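Local atomic coordinates of NUDIX hydrolase (Nitrosomonas europaea, PDB entry 2B0V), a protein that probably hydrolyses phosphate bonds of nucleoside di- and triphosphates and of thiamine diphosphate, using magnesium as cofactor. Residues A[9-14]-A[49-54]; A[25-30]-A[105-110]; A[31-36]-A[121-126]; A[66-71]-A[139-144]; A[71-76]-A[84-89]. All blocks are in the same frame, centred on the assembly; numbering follows the deposited sequence.

Contact 1: A[9-14]-A[49-54]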
# COMPACT_ATOMS: atom_id res chain seq x y z
N VAL A 9 10.82 -7.43 1.44
CA VAL A 9 9.89 -6.80 2.39
C VAL A 9 9.28 -5.58 1.74
O VAL A 9 9.99 -4.70 1.20
CB VAL A 9 10.60 -6.45 3.70
CG1 VAL A 9 9.64 -5.68 4.63
CG2 VAL A 9 11.12 -7.75 4.36
N THR A 10 7.96 -5.54 1.76
CA THR A 10 7.24 -4.45 1.11
C THR A 10 6.25 -3.91 2.14
O THR A 10 5.95 -4.55 3.17
CB THR A 10 6.43 -4.90 -0.14
OG1 THR A 10 5.49 -5.91 0.26
CG2 THR A 10 7.39 -5.48 -1.22
N VAL A 11 5.67 -2.77 1.80
CA VAL A 11 4.66 -2.14 2.66
C VAL A 11 3.50 -1.67 1.79
O VAL A 11 3.67 -1.43 0.59
CB VAL A 11 5.24 -0.92 3.41
CG1 VAL A 11 6.30 -1.37 4.39
CG2 VAL A 11 5.78 0.12 2.39
N ALA A 12 2.32 -1.55 2.39
CA ALA A 12 1.15 -1.08 1.67
C ALA A 12 0.21 -0.41 2.64
O ALA A 12 0.19 -0.76 3.81
CB ALA A 12 0.46 -2.25 0.99
N ALA A 13 -0.56 0.57 2.16
CA ALA A 13 -1.47 1.33 3.00
C ALA A 13 -2.89 1.18 2.55
O ALA A 13 -3.19 1.40 1.36
CB ALA A 13 -1.09 2.84 2.95
N VAL A 14 -3.77 0.82 3.51
CA VAL A 14 -5.20 0.84 3.33
C VAL A 14 -5.70 2.15 3.90
O VAL A 14 -5.65 2.37 5.12
CB VAL A 14 -5.90 -0.39 4.00
CG1 VAL A 14 -7.43 -0.27 3.88
CG2 VAL A 14 -5.42 -1.70 3.35
N ILE A 49 7.15 1.09 9.41
CA ILE A 49 6.06 2.07 9.47
C ILE A 49 6.39 3.34 8.66
O ILE A 49 5.54 3.90 7.93
CB ILE A 49 5.71 2.42 10.93
CG1 ILE A 49 5.04 1.20 11.57
CG2 ILE A 49 4.70 3.54 10.96
CD1 ILE A 49 4.84 1.30 13.08
N GLN A 50 7.62 3.82 8.81
CA GLN A 50 8.03 5.00 8.04
C GLN A 50 8.11 4.72 6.54
O GLN A 50 7.77 5.61 5.74
CB GLN A 50 9.31 5.62 8.59
CG GLN A 50 9.11 6.25 10.00
CD GLN A 50 8.12 7.41 9.97
OE1 GLN A 50 6.93 7.25 10.23
NE2 GLN A 50 8.62 8.58 9.62
N ALA A 51 8.46 3.50 6.15
CA ALA A 51 8.45 3.10 4.72
C ALA A 51 7.05 3.24 4.19
O ALA A 51 6.83 3.68 3.05
CB ALA A 51 8.87 1.66 4.58
N CYS A 52 6.08 2.82 5.00
CA CYS A 52 4.68 2.90 4.60
C CYS A 52 4.28 4.36 4.35
O CYS A 52 3.68 4.67 3.34
CB CYS A 52 3.78 2.23 5.64
SG CYS A 52 2.03 2.20 5.09
N SER A 53 4.63 5.25 5.29
CA SER A 53 4.28 6.65 5.12
C SER A 53 4.99 7.24 3.90
O SER A 53 4.39 8.06 3.19
CB SER A 53 4.64 7.44 6.36
OG SER A 53 3.88 6.95 7.45
N ARG A 54 6.24 6.85 3.69
CA ARG A 54 7.02 7.36 2.55
C ARG A 54 6.33 6.95 1.26
O ARG A 54 6.16 7.77 0.36
CB ARG A 54 8.42 6.78 2.57
CG ARG A 54 9.22 7.13 1.31
CD ARG A 54 10.65 6.60 1.34
NE ARG A 54 10.71 5.15 1.58
CZ ARG A 54 10.37 4.23 0.69
NH1 ARG A 54 9.92 4.58 -0.51
NH2 ARG A 54 10.48 2.94 1.00

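Contact 2: A[25-30]-A[105-110]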
# COMPACT_ATOMS: atom_id res chain seq x y z
N GLU A 25 -3.50 3.90 -9.80
CA GLU A 25 -3.35 3.21 -11.08
C GLU A 25 -1.91 3.41 -11.50
O GLU A 25 -1.40 4.53 -11.51
CB GLU A 25 -4.33 3.77 -12.12
CG GLU A 25 -5.76 3.50 -11.66
CD GLU A 25 -6.83 4.03 -12.61
OE1 GLU A 25 -6.57 5.02 -13.34
OE2 GLU A 25 -7.91 3.41 -12.63
N GLU A 26 -1.23 2.30 -11.79
CA GLU A 26 0.21 2.32 -12.00
C GLU A 26 0.59 1.38 -13.14
O GLU A 26 -0.17 0.47 -13.49
CB GLU A 26 0.94 1.90 -10.72
CG GLU A 26 0.64 0.44 -10.31
CD GLU A 26 1.16 0.12 -8.92
OE1 GLU A 26 1.46 1.08 -8.16
OE2 GLU A 26 1.23 -1.10 -8.60
N ILE A 27 1.73 1.65 -13.75
CA ILE A 27 2.24 0.79 -14.81
C ILE A 27 3.57 0.23 -14.29
O ILE A 27 4.60 0.91 -14.38
CB ILE A 27 2.44 1.57 -16.11
CG1 ILE A 27 1.10 2.21 -16.54
CG2 ILE A 27 2.99 0.67 -17.19
CD1 ILE A 27 1.19 3.09 -17.78
N PRO A 28 3.54 -0.99 -13.71
CA PRO A 28 4.76 -1.56 -13.08
C PRO A 28 5.83 -1.98 -14.07
O PRO A 28 7.03 -1.96 -13.75
CB PRO A 28 4.24 -2.82 -12.35
CG PRO A 28 2.76 -2.70 -12.35
CD PRO A 28 2.39 -1.89 -13.58
N ARG A 29 5.40 -2.39 -15.26
CA ARG A 29 6.32 -2.79 -16.31
C ARG A 29 5.53 -2.64 -17.58
O ARG A 29 4.29 -2.61 -17.54
CB ARG A 29 6.79 -4.24 -16.13
CG ARG A 29 5.70 -5.31 -16.31
CD ARG A 29 6.14 -6.71 -15.81
NE ARG A 29 6.82 -6.63 -14.51
CZ ARG A 29 6.22 -6.58 -13.32
NH1 ARG A 29 4.89 -6.63 -13.24
NH2 ARG A 29 6.94 -6.48 -12.21
N GLY A 30 6.23 -2.53 -18.70
CA GLY A 30 5.55 -2.44 -19.98
C GLY A 30 4.58 -1.28 -20.04
O GLY A 30 4.94 -0.14 -19.70
N GLY A 105 5.65 6.14 -13.11
CA GLY A 105 4.92 4.85 -13.19
C GLY A 105 3.52 4.97 -12.60
O GLY A 105 2.65 4.12 -12.87
N ILE A 106 3.31 5.99 -11.78
CA ILE A 106 1.98 6.28 -11.24
C ILE A 106 1.19 7.06 -12.29
O ILE A 106 1.59 8.16 -12.71
CB ILE A 106 2.01 7.06 -9.87
CG1 ILE A 106 2.78 6.30 -8.77
CG2 ILE A 106 0.61 7.38 -9.38
CD1 ILE A 106 2.18 4.93 -8.47
N VAL A 107 0.08 6.49 -12.73
CA VAL A 107 -0.82 7.21 -13.67
C VAL A 107 -1.67 8.24 -12.93
O VAL A 107 -1.70 9.44 -13.30
CB VAL A 107 -1.70 6.22 -14.45
CG1 VAL A 107 -2.68 7.02 -15.35
CG2 VAL A 107 -0.84 5.21 -15.27
N ARG A 108 -2.31 7.79 -11.86
CA ARG A 108 -3.06 8.69 -10.99
C ARG A 108 -3.40 8.00 -9.68
O ARG A 108 -3.37 6.77 -9.56
CB ARG A 108 -4.31 9.26 -11.69
CG ARG A 108 -5.32 8.24 -12.13
CD ARG A 108 -6.44 8.88 -12.98
NE ARG A 108 -5.99 9.19 -14.34
CZ ARG A 108 -5.96 8.34 -15.36
NH1 ARG A 108 -6.37 7.08 -15.22
NH2 ARG A 108 -5.52 8.76 -16.54
N ALA A 109 -3.64 8.81 -8.65
CA ALA A 109 -4.10 8.27 -7.37
C ALA A 109 -5.52 8.80 -7.22
O ALA A 109 -5.74 10.00 -7.47
CB ALA A 109 -3.20 8.77 -6.22
N ALA A 110 -6.46 7.94 -6.86
CA ALA A 110 -7.85 8.36 -6.75
C ALA A 110 -8.60 7.55 -5.72
O ALA A 110 -8.05 6.54 -5.22
CB ALA A 110 -8.54 8.23 -8.15

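Contact 3: A[31-36]-A[121-126]. With EDO (1,2-ethanediol), chain D.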
# COMPACT_ATOMS: atom_id res chain seq x y z
N THR A 31 3.34 -1.57 -20.44
CA THR A 31 2.34 -0.54 -20.66
C THR A 31 1.02 -0.73 -19.90
O THR A 31 0.20 0.20 -19.84
CB THR A 31 2.03 -0.41 -22.16
OG1 THR A 31 1.74 -1.70 -22.70
CG2 THR A 31 3.22 0.20 -22.90
N ALA A 32 0.80 -1.92 -19.34
CA ALA A 32 -0.50 -2.25 -18.74
C ALA A 32 -0.74 -1.52 -17.43
O ALA A 32 0.10 -1.56 -16.53
CB ALA A 32 -0.62 -3.75 -18.50
N ILE A 33 -1.90 -0.87 -17.33
CA ILE A 33 -2.33 -0.22 -16.10
C ILE A 33 -2.88 -1.23 -15.08
O ILE A 33 -3.75 -2.07 -15.39
CB ILE A 33 -3.35 0.92 -16.36
CG1 ILE A 33 -2.72 2.00 -17.26
CG2 ILE A 33 -3.82 1.61 -15.05
CD1 ILE A 33 -3.70 3.11 -17.73
N LYS A 34 -2.39 -1.10 -13.84
CA LYS A 34 -2.81 -1.96 -12.75
C LYS A 34 -3.31 -1.08 -11.61
O LYS A 34 -2.86 0.07 -11.47
CB LYS A 34 -1.65 -2.84 -12.26
CG LYS A 34 -1.04 -3.78 -13.32
CD LYS A 34 -2.06 -4.82 -13.81
CE LYS A 34 -1.47 -5.67 -14.92
NZ LYS A 34 -2.43 -6.75 -15.36
N LEU A 35 -4.24 -1.60 -10.84
CA LEU A 35 -4.71 -0.94 -9.60
C LEU A 35 -4.03 -1.56 -8.36
O LEU A 35 -3.87 -2.78 -8.26
CB LEU A 35 -6.22 -1.18 -9.50
CG LEU A 35 -6.97 -0.35 -8.46
CD1 LEU A 35 -6.95 1.13 -8.87
CD2 LEU A 35 -8.42 -0.91 -8.33
N ASN A 36 -3.67 -0.71 -7.40
CA ASN A 36 -2.95 -1.20 -6.23
C ASN A 36 -3.12 -0.23 -5.06
O ASN A 36 -3.48 0.93 -5.26
CB ASN A 36 -1.44 -1.34 -6.57
CG ASN A 36 -0.65 -2.24 -5.59
OD1 ASN A 36 -1.20 -2.89 -4.72
ND2 ASN A 36 0.66 -2.30 -5.81
N GLN A 121 -11.19 -6.10 -10.65
CA GLN A 121 -10.39 -7.21 -10.13
C GLN A 121 -9.36 -7.72 -11.15
O GLN A 121 -8.20 -7.96 -10.77
CB GLN A 121 -11.32 -8.36 -9.67
CG GLN A 121 -10.77 -9.17 -8.51
CD GLN A 121 -11.80 -9.38 -7.33
OE1 GLN A 121 -11.48 -10.02 -6.33
NE2 GLN A 121 -13.00 -8.82 -7.47
N ALA A 122 -9.75 -7.84 -12.42
CA ALA A 122 -8.81 -8.35 -13.42
C ALA A 122 -7.54 -7.48 -13.60
O ALA A 122 -6.50 -8.00 -14.03
CB ALA A 122 -9.50 -8.63 -14.77
N MSE A 123 -7.62 -6.18 -13.26
CA MSE A 123 -6.45 -5.28 -13.41
C MSE A 123 -5.79 -4.99 -12.05
O MSE A 123 -4.90 -4.15 -11.96
CB MSE A 123 -6.79 -3.99 -14.17
CG MSE A 123 -7.78 -3.11 -13.47
SE MSE A 123 -8.17 -1.47 -14.51
CE MSE A 123 -6.68 -0.45 -13.87
N HIS A 124 -6.20 -5.69 -10.98
CA HIS A 124 -5.47 -5.53 -9.72
C HIS A 124 -4.03 -6.02 -9.91
O HIS A 124 -3.78 -7.05 -10.57
CB HIS A 124 -6.10 -6.34 -8.60
CG HIS A 124 -7.41 -5.81 -8.14
ND1 HIS A 124 -8.05 -6.33 -7.04
CD2 HIS A 124 -8.19 -4.81 -8.61
CE1 HIS A 124 -9.20 -5.71 -6.87
NE2 HIS A 124 -9.31 -4.78 -7.80
N ARG A 125 -3.10 -5.30 -9.28
CA ARG A 125 -1.70 -5.69 -9.40
C ARG A 125 -1.44 -7.12 -8.87
O ARG A 125 -0.72 -7.89 -9.50
CB ARG A 125 -0.80 -4.66 -8.72
CG ARG A 125 0.66 -5.06 -8.64
CD ARG A 125 1.49 -4.20 -9.51
NE ARG A 125 2.93 -4.51 -9.50
CZ ARG A 125 3.88 -3.74 -8.95
NH1 ARG A 125 3.57 -2.60 -8.32
NH2 ARG A 125 5.17 -4.11 -9.04
N THR A 126 -2.04 -7.46 -7.74
CA THR A 126 -1.89 -8.82 -7.17
C THR A 126 -3.18 -9.17 -6.45
O THR A 126 -4.01 -8.29 -6.23
CB THR A 126 -0.76 -8.88 -6.09
OG1 THR A 126 -1.18 -8.16 -4.93
CG2 THR A 126 0.61 -8.31 -6.61
C1 EDO D . 4.80 0.60 -5.94
O1 EDO D . 4.15 -0.71 -5.88
C2 EDO D . 6.34 0.61 -5.75
O2 EDO D . 6.88 1.86 -5.22
O HOH W 1 -3.72 -8.11 -13.15
O HOH W 2 -0.49 -5.66 -4.83

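Contact 4: A[66-71]-A[139-144]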
# COMPACT_ATOMS: atom_id res chain seq x y z
N PRO A 66 -0.00 6.68 10.08
CA PRO A 66 -0.37 5.28 10.34
C PRO A 66 -1.06 5.14 11.68
O PRO A 66 -0.74 5.88 12.66
CB PRO A 66 0.97 4.51 10.30
CG PRO A 66 1.96 5.50 9.70
CD PRO A 66 1.46 6.89 10.06
N GLU A 67 -2.04 4.24 11.72
CA GLU A 67 -2.80 4.03 12.96
C GLU A 67 -2.68 2.59 13.50
O GLU A 67 -2.57 2.39 14.71
CB GLU A 67 -4.25 4.40 12.74
CG GLU A 67 -4.41 5.91 12.38
CD GLU A 67 -5.85 6.31 12.11
OE1 GLU A 67 -6.52 5.70 11.25
OE2 GLU A 67 -6.31 7.28 12.75
N VAL A 68 -2.83 1.61 12.60
CA VAL A 68 -2.80 0.16 12.94
C VAL A 68 -2.12 -0.64 11.84
O VAL A 68 -2.06 -0.20 10.67
CB VAL A 68 -4.22 -0.44 13.12
CG1 VAL A 68 -4.93 0.15 14.34
CG2 VAL A 68 -5.08 -0.32 11.85
N LEU A 69 -1.66 -1.83 12.23
CA LEU A 69 -1.27 -2.88 11.29
C LEU A 69 -2.54 -3.65 10.98
O LEU A 69 -3.33 -3.96 11.90
CB LEU A 69 -0.27 -3.80 11.98
CG LEU A 69 0.28 -4.94 11.17
CD1 LEU A 69 1.26 -4.37 10.13
CD2 LEU A 69 0.97 -5.88 12.19
N THR A 70 -2.75 -3.97 9.71
CA THR A 70 -3.93 -4.76 9.35
C THR A 70 -3.61 -6.20 8.96
O THR A 70 -4.49 -7.06 9.06
CB THR A 70 -4.76 -4.12 8.22
OG1 THR A 70 -3.93 -3.94 7.07
CG2 THR A 70 -5.32 -2.77 8.67
N GLY A 71 -2.38 -6.46 8.51
CA GLY A 71 -1.99 -7.83 8.19
C GLY A 71 -0.60 -7.88 7.60
O GLY A 71 -0.08 -6.86 7.15
N GLY A 139 -12.39 -5.99 10.16
CA GLY A 139 -12.09 -5.51 11.50
C GLY A 139 -10.72 -5.92 12.00
O GLY A 139 -10.44 -5.90 13.22
N LYS A 140 -9.86 -6.34 11.07
CA LYS A 140 -8.50 -6.70 11.44
C LYS A 140 -7.67 -5.43 11.70
O LYS A 140 -7.35 -4.66 10.78
CB LYS A 140 -7.84 -7.63 10.41
CG LYS A 140 -8.53 -9.01 10.25
CD LYS A 140 -8.75 -9.74 11.59
CE LYS A 140 -9.32 -11.15 11.39
NZ LYS A 140 -9.16 -12.08 12.58
N ARG A 141 -7.38 -5.21 12.98
CA ARG A 141 -6.65 -4.04 13.41
C ARG A 141 -5.71 -4.52 14.50
O ARG A 141 -6.17 -5.05 15.50
CB ARG A 141 -7.57 -2.97 14.02
CG ARG A 141 -8.85 -2.60 13.28
CD ARG A 141 -8.59 -1.55 12.23
NE ARG A 141 -9.84 -1.11 11.62
CZ ARG A 141 -10.46 -1.77 10.65
NH1 ARG A 141 -9.91 -2.87 10.15
NH2 ARG A 141 -11.61 -1.30 10.15
N TYR A 142 -4.40 -4.29 14.32
CA TYR A 142 -3.42 -4.71 15.33
C TYR A 142 -2.52 -3.52 15.66
O TYR A 142 -2.35 -2.62 14.81
CB TYR A 142 -2.59 -5.85 14.76
CG TYR A 142 -3.46 -6.99 14.26
CD1 TYR A 142 -4.03 -7.91 15.16
CD2 TYR A 142 -3.71 -7.16 12.88
CE1 TYR A 142 -4.82 -8.97 14.71
CE2 TYR A 142 -4.51 -8.24 12.41
CZ TYR A 142 -5.05 -9.13 13.35
OH TYR A 142 -5.82 -10.19 12.94
N PRO A 143 -2.00 -3.46 16.90
CA PRO A 143 -1.24 -2.29 17.34
C PRO A 143 0.04 -2.10 16.56
O PRO A 143 0.73 -3.10 16.25
CB PRO A 143 -0.93 -2.59 18.82
CG PRO A 143 -2.00 -3.58 19.22
CD PRO A 143 -2.19 -4.44 18.00
N LEU A 144 0.37 -0.86 16.26
CA LEU A 144 1.65 -0.57 15.56
C LEU A 144 2.87 -1.07 16.34
O LEU A 144 3.91 -1.44 15.75
CB LEU A 144 1.83 0.93 15.36
CG LEU A 144 0.74 1.51 14.44
CD1 LEU A 144 0.84 3.03 14.47
CD2 LEU A 144 0.86 0.95 12.99
O HOH W 3 -1.73 1.09 17.01

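Contact 5: A[71-76]-A[84-89]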
# COMPACT_ATOMS: atom_id res chain seq x y z
N GLY A 71 -2.38 -6.46 8.51
CA GLY A 71 -1.99 -7.83 8.19
C GLY A 71 -0.60 -7.88 7.60
O GLY A 71 -0.08 -6.86 7.15
N ILE A 72 0.01 -9.07 7.68
CA ILE A 72 1.30 -9.31 7.03
C ILE A 72 1.14 -10.49 6.10
O ILE A 72 0.74 -11.56 6.55
CB ILE A 72 2.36 -9.63 8.11
CG1 ILE A 72 2.43 -8.46 9.11
CG2 ILE A 72 3.76 -9.89 7.44
CD1 ILE A 72 3.31 -8.78 10.37
N TYR A 73 1.44 -10.27 4.83
CA TYR A 73 1.12 -11.28 3.79
C TYR A 73 2.37 -11.82 3.18
O TYR A 73 3.23 -11.05 2.75
CB TYR A 73 0.23 -10.64 2.66
CG TYR A 73 -1.04 -10.03 3.24
CD1 TYR A 73 -2.21 -10.81 3.38
CD2 TYR A 73 -1.05 -8.72 3.72
CE1 TYR A 73 -3.37 -10.26 3.94
CE2 TYR A 73 -2.21 -8.18 4.31
CZ TYR A 73 -3.35 -8.98 4.43
OH TYR A 73 -4.48 -8.47 5.02
N HIS A 74 2.50 -13.14 3.19
CA HIS A 74 3.71 -13.78 2.74
C HIS A 74 3.33 -14.60 1.52
O HIS A 74 2.61 -15.58 1.63
CB HIS A 74 4.23 -14.66 3.91
CG HIS A 74 5.45 -15.48 3.59
ND1 HIS A 74 5.93 -16.44 4.45
CD2 HIS A 74 6.25 -15.50 2.50
CE1 HIS A 74 7.00 -17.00 3.92
NE2 HIS A 74 7.20 -16.48 2.72
N TRP A 75 3.76 -14.18 0.34
CA TRP A 75 3.40 -14.94 -0.86
C TRP A 75 4.44 -14.88 -1.94
O TRP A 75 5.35 -14.06 -1.88
CB TRP A 75 2.05 -14.46 -1.37
CG TRP A 75 2.14 -13.34 -2.27
CD1 TRP A 75 1.97 -13.37 -3.64
CD2 TRP A 75 2.43 -12.01 -1.92
NE1 TRP A 75 2.15 -12.12 -4.15
CE2 TRP A 75 2.44 -11.25 -3.13
CE3 TRP A 75 2.70 -11.37 -0.71
CZ2 TRP A 75 2.68 -9.89 -3.15
CZ3 TRP A 75 2.94 -10.00 -0.73
CH2 TRP A 75 2.94 -9.27 -1.94
N THR A 76 4.32 -15.76 -2.93
CA THR A 76 5.21 -15.75 -4.08
C THR A 76 4.41 -15.44 -5.33
O THR A 76 3.38 -16.04 -5.58
CB THR A 76 5.93 -17.10 -4.23
OG1 THR A 76 6.62 -17.36 -3.01
CG2 THR A 76 6.93 -17.04 -5.40
N TYR A 84 7.41 -12.28 -1.39
CA TYR A 84 7.23 -10.99 -0.76
C TYR A 84 6.68 -11.18 0.64
O TYR A 84 5.98 -12.16 0.90
CB TYR A 84 6.19 -10.17 -1.54
CG TYR A 84 6.63 -9.78 -2.92
CD1 TYR A 84 7.41 -8.63 -3.13
CD2 TYR A 84 6.27 -10.56 -4.02
CE1 TYR A 84 7.82 -8.27 -4.43
CE2 TYR A 84 6.67 -10.20 -5.33
CZ TYR A 84 7.44 -9.06 -5.51
OH TYR A 84 7.83 -8.73 -6.79
N LEU A 85 7.05 -10.24 1.51
CA LEU A 85 6.44 -10.12 2.81
C LEU A 85 5.89 -8.69 2.91
O LEU A 85 6.66 -7.73 3.08
CB LEU A 85 7.51 -10.39 3.89
CG LEU A 85 6.99 -10.54 5.31
CD1 LEU A 85 6.03 -11.73 5.49
CD2 LEU A 85 8.23 -10.71 6.22
N ARG A 86 4.55 -8.57 2.79
CA ARG A 86 3.92 -7.27 2.68
C ARG A 86 3.30 -6.89 4.00
O ARG A 86 2.33 -7.52 4.44
CB ARG A 86 2.79 -7.30 1.63
CG ARG A 86 1.96 -5.98 1.60
CD ARG A 86 0.70 -6.15 0.67
NE ARG A 86 0.89 -5.44 -0.59
CZ ARG A 86 -0.04 -4.77 -1.29
NH1 ARG A 86 -1.29 -4.69 -0.88
NH2 ARG A 86 0.33 -4.14 -2.40
N PHE A 87 3.87 -5.86 4.64
CA PHE A 87 3.27 -5.32 5.89
C PHE A 87 2.26 -4.28 5.50
O PHE A 87 2.65 -3.30 4.88
CB PHE A 87 4.34 -4.63 6.71
CG PHE A 87 5.30 -5.60 7.37
CD1 PHE A 87 5.20 -5.88 8.75
CD2 PHE A 87 6.31 -6.23 6.60
CE1 PHE A 87 6.09 -6.80 9.36
CE2 PHE A 87 7.22 -7.16 7.20
CZ PHE A 87 7.11 -7.44 8.57
N THR A 88 1.00 -4.46 5.92
CA THR A 88 -0.08 -3.57 5.45
C THR A 88 -0.58 -2.82 6.67
O THR A 88 -0.81 -3.41 7.72
CB THR A 88 -1.22 -4.40 4.86
OG1 THR A 88 -0.67 -5.24 3.83
CG2 THR A 88 -2.24 -3.49 4.26
N PHE A 89 -0.73 -1.50 6.51
CA PHE A 89 -1.18 -0.63 7.60
C PHE A 89 -2.42 0.12 7.19
O PHE A 89 -2.57 0.44 5.99
CB PHE A 89 -0.09 0.40 7.94
CG PHE A 89 1.17 -0.25 8.39
CD1 PHE A 89 1.38 -0.48 9.74
CD2 PHE A 89 2.15 -0.62 7.45
CE1 PHE A 89 2.57 -1.10 10.16
CE2 PHE A 89 3.32 -1.21 7.85
CZ PHE A 89 3.53 -1.46 9.20

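Contact 1: A[9-14]-A[49-54]
V11 and C52 touch beside the flat guanidinium of R54, which has A51 O 4.1 Å above one face, offset toward the rim, and forms salt bridges to the carboxylates of E46 and E58. R54 and its helix belong to the Nudix box, the signature of this hydrolase fold, and the helix packs here on a central strand of the sheet. Strand and helix segments run at 59° to each other, their axes 7.5 Å apart at closest approach. V11 and C52 carry the contact in nearly equal measure. The two branches of V11 divide between neighbouring helix residues: CG1 rests on A51 CB at 4.0 Å, while CG2 sits by C52 CA at 3.7 Å. All the touching residues are buried, no hydrogen bond crosses, and A13 and A51 offer just a CB each as side chain. With SG anti to the backbone N (chi1 -176°), the thiol of C52 is carried out along the strand, SG ending 3.7 Å from A12 O and 3.8 Å from A13 CB.

Contact 2: A[25-30]-A[105-110]
E25 O is shared by two backbone donors of the facing strand, V107 N at 2.7 Å and, through a weak bond, R108 N at 3.4 Å. This is a classic beta bulge: V107 is the extra residue, and the antiparallel register shifts by one between E25 and E26. On the two sides of it the pairing is kept up by E25 N to R108 O, 2.9 Å, and by I27 N to G105 O, 2.8 Å. V107 turns its side chain toward the neighbouring strand, its CG2 lying 3.8 Å from I27 CG1. In one of the two conformers modelled for R108, the arginine bends at chi3 and brings NH1 to E25 OE1 at 2.8 Å, with V107 CG1 over the rim of one guanidinium face. Carboxylate and guanidinium planes stand 72° apart, so they touch through one oxygen and one nitrogen. E26, on the other face with I106, instead sends OE2 to R125 and N36. The chemistry therefore implies a backbone-held bulge, to which the salt bridge, seen in one R108 conformer, is a doubtful supplement.

Contact 3: A[31-36]-A[121-126]
L35 is held through its backbone at both ends: its N donates to M123 O at 2.9 Å and its O accepts from R125 N at 2.8 Å, a single bridge opposite H124. The side chains close in around these bonds. Selenomethionine M123 bends at chi3, which folds its CE back onto I33 CG2 at 3.7 Å, the two side chains lying alongside each other. L35 CD2 runs beside the H124 ring in the same way, 3.9 Å from H124 CD2, while Q121 CA sits over the centre of one face of that ring and H124 NE2 is hydrogen-bonded to I117 O. R125 passes N36 obliquely, guanidinium and amide planes 82° apart, with CB against the amide carbon; both side chains are positioned by E26 OE2, which takes a salt bridge from R125 NH1 and a hydrogen bond from N36 ND2. One water, 2.9 Å from K34 NZ, also donates to A122 O and H124 O, and a second joins N36 OD1, which also accepts from R86 NH2, to T126 OG1, itself the cap of L128 N. R125 NH1 further makes a weak bond to an ethanediol, probably from the crystallisation liquor, that is also held by E59 of the Nudix box. The contact thus lashes the short strand 34-36, an edge of the Nudix sheet, to the 3-10 turn and loop between helices 114-119 and 128-137.

Contact 4: A[66-71]-A[139-144]
A weakly bonded two-residue strand, 142-143, pairs with the long strand 62-77 of the Nudix sheet, soon after helix 128-137 has ended in a Schellman motif at G139. L69 and Y142 form an antiparallel hydrogen-bonded pair, Y142 N to L69 O at 2.7 Å and L69 N to Y142 O at 2.8 Å. The Y142 ring then lies along the strand with its edge turned to T70 O, which stands in the ring plane 3.6 Å from CE2. V68 CB presses on Y142 O at 3.3 Å, and V68 CG2 meets R141 CD obliquely at 3.7 Å. The head of R141 turns back instead, to Y136, whose ring it meets in a cation-pi contact, and its NH1 also reaches K140 O from above the carbonyl plane. L144 reaches across to the strand backbone, CG 3.4 Å from E67 O and CD2 3.6 Å from V68 C. Replacing L144 by alanine is likely to open a gap over the peptide between E67 and V68 and remove one apolar neighbour from I49 and from F89. A water links E67 O to L144 N nearby. Classic bulges opposite S90 and T88 interrupt the pairing of strand 62-77 with strand 82-96; segment 66-71 lies between that strand and 142-143, while P66 and L144 lean on helix 48-60 through I49.

Contact 5: A[71-76]-A[84-89]
Five backbone hydrogen bonds join the two strands of this antiparallel hairpin, whose segments run at 163°, through the hydrogen-bonded pairs G71 with T88, Y73 with R86 and W75 with Y84. W75 and Y84, on one face, bury the most area. The W75 chi1 of 88° tips the indole across the partner strand, so that Y84 CB sits over the six-membered ring in a CH-pi contact, 3.6 Å from its centroid, while R86 CB comes to the ring edge 3.6 Å from CZ3. The two aromatic planes are 26° apart but slid, their centroids 5.1 Å from each other, so they barely overlap. A serine in place of W75 would probably leave Y84 CB and R86 CB without the indole that covers them. Farther along, the Y73 ring offers its edge to T88, with CE2 3.4 Å from OG1, and sends its hydroxyl to D135. A CB on G71 would clash with that hydroxyl. On the other face I72 CG2 stands over the centre of the F87 ring in a second CH-pi contact, 4.2 Å from its centroid, with I72 CD1 3.6 Å from CE1. T88 OG1 is buried with no hydrogen-bonding partner in the model, its near neighbour being the edge of the Y73 ring, whereas R86 carries its charge beyond the hairpin to N36 and Q37.

Overall arrangement
All five contacts reach one mixed sheet. Contacts 4 and 5 share G71, contact 5 being nested within the loop that contact 4 closes. Contact 1 touches both: T10 N of strand 8-17 bonds to L85 O at 2.9 Å, and I49 CG2 of the helix packs on P66 CG at 3.6 Å. Contacts 2 and 3 are tied by E26 OE2 to R125 NH1 at 2.8 Å, and N36 OD1 joins contact 3 to contact 5 through R86 NH2 at 3.0 Å. The Nudix box, carried by the helix of contact 1, is in this family the metal-binding motif, and its E59 holds the ethanediol near contacts 2 and 3. The sodium ion lies apart, about 9 Å from the L144 side chain.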